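PDB 4UAS: protein CbbY from Rhodobacter sphaeroides, which removes a phosphate from xylulose-1,5-bisphosphate, a potent Rubisco inhibitor, as a highly selective magnesium-dependent sugar phosphatase of the HAD superfamily. Local coordinates for residues 190-195 with 207-212. Sequence-based numbering, arbitrary orientation. Where two conformers were deposited one is given.
Sequences RCIVSP and ADRLLD
The carboxylate of Asp208 meets the backbone N-H of Cys191 through OD2, on its anti side and 31° out of the carboxylate plane, while its other oxygen, OD1, rests against CG and CD of Arg190. The guanidinium of Arg190 stands nearly perpendicular to this carboxylate and is not paired with it: it bonds to the carbonyl of Leu223, whereas Lys185 forms a salt bridge with OD2. This carboxylate opens the pairing of the last two strands of the parallel Rossmann-like sheet of the HAD core, where strand 209-210 forms an edge beside 190-193. Asp208 N in turn donates to Cys191 O (2.9 Å), so the residue is gripped from both backbone and side chain. Farther along, Val193 N donates a nearly straight hydrogen bond to Arg209 O (3.0 Å) and Val193 O accepts from Leu211 N (2.9 Å), the two-sided pattern of a parallel bridge.

On one face Ile192, in one of its two deposited conformers, packs CG2 on Leu211 CD1 and lays CD1 alongside the aliphatic start of Arg209, whose guanidinium turns away to the carbonyls of Leu217, Gly222 and Glu216. On the other, CG1 of Val193, anti to the backbone N (chi1 175°), meets Leu210 CD1, while CG2 touches Ala207 CB; Val193 and Leu210 both also touch Phe204. Beyond the strand end, where the side chain of Pro195 comes within about 6 Å of that of the magnesium ligand Asp176, a water donates to both Pro195 O and Asp212 O. The hydroxyl of Ser194 donates to Leu211 O (OG to O 2.8 Å), arriving 45° above the carbonyl plane.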
ATOM      1  N   ARG A 190      15.806  -2.564  -6.532  1.00 10.24           N
ATOM      2  CA  ARG A 190      16.035  -1.181  -6.164  1.00  9.89           C
ATOM      3  C   ARG A 190      14.730  -0.541  -5.735  1.00  8.99           C
ATOM      4  O   ARG A 190      13.655  -0.866  -6.243  1.00  9.67           O
ATOM      5  CB  ARG A 190      16.676  -0.437  -7.284  1.00 13.28           C
ATOM      6  CG  ARG A 190      18.201  -0.911  -7.478  1.00 17.66           C
ATOM      7  CD  ARG A 190      19.039  -0.124  -8.439  1.00 21.55           C
ATOM      8  NE  ARG A 190      18.271  -0.026  -9.688  1.00 23.66           N
ATOM      9  CZ  ARG A 190      17.669   1.059 -10.181  1.00 23.92           C
ATOM     10  NH1 ARG A 190      17.625   2.162  -9.433  1.00 25.01           N
ATOM     11  NH2 ARG A 190      17.015   0.995 -11.360  1.00 32.51           N
ATOM     12  N   CYS A 191      14.819   0.380  -4.782  1.00  8.74           N
ATOM     13  CA  CYS A 191      13.603   0.898  -4.157  1.00  8.45           C
ATOM     14  C   CYS A 191      13.787   2.408  -3.855  1.00  8.84           C
ATOM     15  O   CYS A 191      14.764   2.814  -3.254  1.00 10.65           O
ATOM     16  CB  CYS A 191      13.326   0.134  -2.871  1.00  8.96           C
ATOM     17  SG  CYS A 191      11.791   0.623  -2.037  1.00  9.38           S
ATOM     18  N   ILE A 192      12.836   3.166  -4.392  0.50  7.97           N
ATOM     19  CA  ILE A 192      12.704   4.619  -4.152  0.50  8.95           C
ATOM     20  C   ILE A 192      11.655   4.818  -3.075  0.50  8.31           C
ATOM     21  O   ILE A 192      10.529   4.380  -3.253  0.50  8.77           O
ATOM     22  CB  ILE A 192      12.141   5.287  -5.391  0.50 11.40           C
ATOM     23  CG1 ILE A 192      12.905   4.865  -6.649  0.50 10.63           C
ATOM     24  CG2 ILE A 192      12.164   6.793  -5.180  0.50 11.53           C
ATOM     25  CD1 ILE A 192      14.379   5.114  -6.550  0.50 14.22           C
ATOM     26  N   VAL A 193      12.041   5.488  -1.980  1.00  7.50           N
ATOM     27  CA  VAL A 193      11.162   5.741  -0.881  1.00  6.90           C
ATOM     28  C   VAL A 193      10.776   7.220  -0.833  1.00  7.19           C
ATOM     29  O   VAL A 193      11.661   8.078  -0.861  1.00  8.05           O
ATOM     30  CB  VAL A 193      11.757   5.272   0.459  1.00  7.62           C
ATOM     31  CG1 VAL A 193      10.860   5.664   1.619  1.00  9.84           C
ATOM     32  CG2 VAL A 193      12.024   3.790   0.464  1.00  9.29           C
ATOM     33  N   SER A 194       9.499   7.499  -0.609  1.00  7.33           N
ATOM     34  CA  SER A 194       9.044   8.840  -0.186  1.00  7.33           C
ATOM     35  C   SER A 194       8.083   8.646   0.955  1.00  7.34           C
ATOM     36  O   SER A 194       6.997   8.097   0.767  1.00  7.55           O
ATOM     37  CB  SER A 194       8.378   9.622  -1.277  1.00  7.61           C
ATOM     38  OG  SER A 194       8.063  10.948  -0.796  1.00  8.94           O
ATOM     39  N   PRO A 195       8.471   9.017   2.199  1.00  7.83           N
ATOM     40  CA  PRO A 195       7.581   8.770   3.347  1.00  8.21           C
ATOM     41  C   PRO A 195       6.409   9.687   3.406  1.00  8.35           C
ATOM     42  O   PRO A 195       6.301  10.648   2.654  1.00  9.80           O
ATOM     43  CB  PRO A 195       8.491   8.903   4.543  1.00 10.97           C
ATOM     44  CG  PRO A 195       9.495   9.799   4.102  1.00 13.16           C
ATOM     45  CD  PRO A 195       9.739   9.676   2.597  1.00  9.15           C
ATOM     46  N   ALA A 207      17.659   2.525   1.036  1.00 12.84           N
ATOM     47  CA  ALA A 207      16.866   3.007  -0.041  1.00 11.96           C
ATOM     48  C   ALA A 207      17.782   3.545  -1.107  1.00 11.59           C
ATOM     49  O   ALA A 207      18.788   4.208  -0.838  1.00 14.15           O
ATOM     50  CB  ALA A 207      15.916   4.116   0.461  1.00 11.21           C
ATOM     51  N   ASP A 208      17.454   3.292  -2.351  1.00 11.22           N
ATOM     52  CA  ASP A 208      18.304   3.787  -3.476  1.00 12.46           C
ATOM     53  C   ASP A 208      18.166   5.316  -3.641  1.00 11.13           C
ATOM     54  O   ASP A 208      19.126   5.970  -3.979  1.00 12.81           O
ATOM     55  CB  ASP A 208      17.954   3.043  -4.711  1.00 13.32           C
ATOM     56  CG  ASP A 208      18.429   1.616  -4.570  1.00 14.75           C
ATOM     57  OD1 ASP A 208      19.600   1.298  -4.845  1.00 22.40           O
ATOM     58  OD2 ASP A 208      17.579   0.793  -4.112  1.00 14.71           O
ATOM     59  N   ARG A 209      16.947   5.838  -3.436  1.00 10.32           N
ATOM     60  CA  ARG A 209      16.725   7.277  -3.274  1.00  9.94           C
ATOM     61  C   ARG A 209      15.692   7.414  -2.154  1.00  9.05           C
ATOM     62  O   ARG A 209      14.810   6.608  -1.994  1.00 10.06           O
ATOM     63  CB  ARG A 209      16.222   7.963  -4.539  1.00 12.31           C
ATOM     64  CG  ARG A 209      17.148   7.855  -5.734  1.00 12.86           C
ATOM     65  CD  ARG A 209      16.616   8.527  -6.982  1.00 13.47           C
ATOM     66  NE  ARG A 209      16.491   9.968  -6.857  1.00 14.27           N
ATOM     67  CZ  ARG A 209      15.825  10.698  -7.728  1.00 15.02           C
ATOM     68  NH1 ARG A 209      15.229  10.147  -8.783  1.00 17.16           N
ATOM     69  NH2 ARG A 209      15.667  12.005  -7.518  1.00 17.10           N
ATOM     70  N   LEU A 210      15.815   8.547  -1.429  1.00  9.76           N
ATOM     71  CA  LEU A 210      14.888   8.915  -0.363  1.00  9.20           C
ATOM     72  C   LEU A 210      14.431  10.321  -0.701  1.00  9.50           C
ATOM     73  O   LEU A 210      15.252  11.255  -0.668  1.00 10.57           O
ATOM     74  CB  LEU A 210      15.510   8.817   1.001  1.00  9.90           C
ATOM     75  CG  LEU A 210      14.655   9.227   2.159  1.00 11.56           C
ATOM     76  CD1 LEU A 210      13.443   8.310   2.289  1.00 11.52           C
ATOM     77  CD2 LEU A 210      15.457   9.187   3.450  1.00 14.68           C
ATOM     78  N   LEU A 211      13.160  10.497  -1.024  1.00  8.33           N
ATOM     79  CA  LEU A 211      12.636  11.733  -1.587  1.00  9.09           C
ATOM     80  C   LEU A 211      11.555  12.312  -0.711  1.00  8.23           C
ATOM     81  O   LEU A 211      10.700  11.573  -0.181  1.00  8.91           O
ATOM     82  CB  LEU A 211      11.984  11.428  -2.944  1.00 10.05           C
ATOM     83  CG  LEU A 211      12.898  10.776  -4.006  1.00 12.62           C
ATOM     84  CD1 LEU A 211      12.090  10.557  -5.263  1.00 14.35           C
ATOM     85  CD2 LEU A 211      14.129  11.575  -4.284  1.00 15.08           C
ATOM     86  N   ASP A 212      11.498  13.633  -0.632  1.00  8.54           N
ATOM     87  CA  ASP A 212      10.380  14.263   0.001  1.00  8.39           C
ATOM     88  C   ASP A 212       9.083  14.149  -0.753  1.00  8.86           C
ATOM     89  O   ASP A 212       7.990  14.211  -0.173  1.00 10.38           O
ATOM     90  CB  ASP A 212      10.685  15.759   0.263  1.00 10.43           C
ATOM     91  CG  ASP A 212      11.719  16.027   1.346  1.00 10.32           C
ATOM     92  OD1 ASP A 212      12.000  15.134   2.144  1.00 12.55           O
ATOM     93  OD2 ASP A 212      12.234  17.177   1.376  1.00 12.49           O
TER
HETATM   94  O   HOH W   1       7.861  12.848   2.263  1.00 17.24           O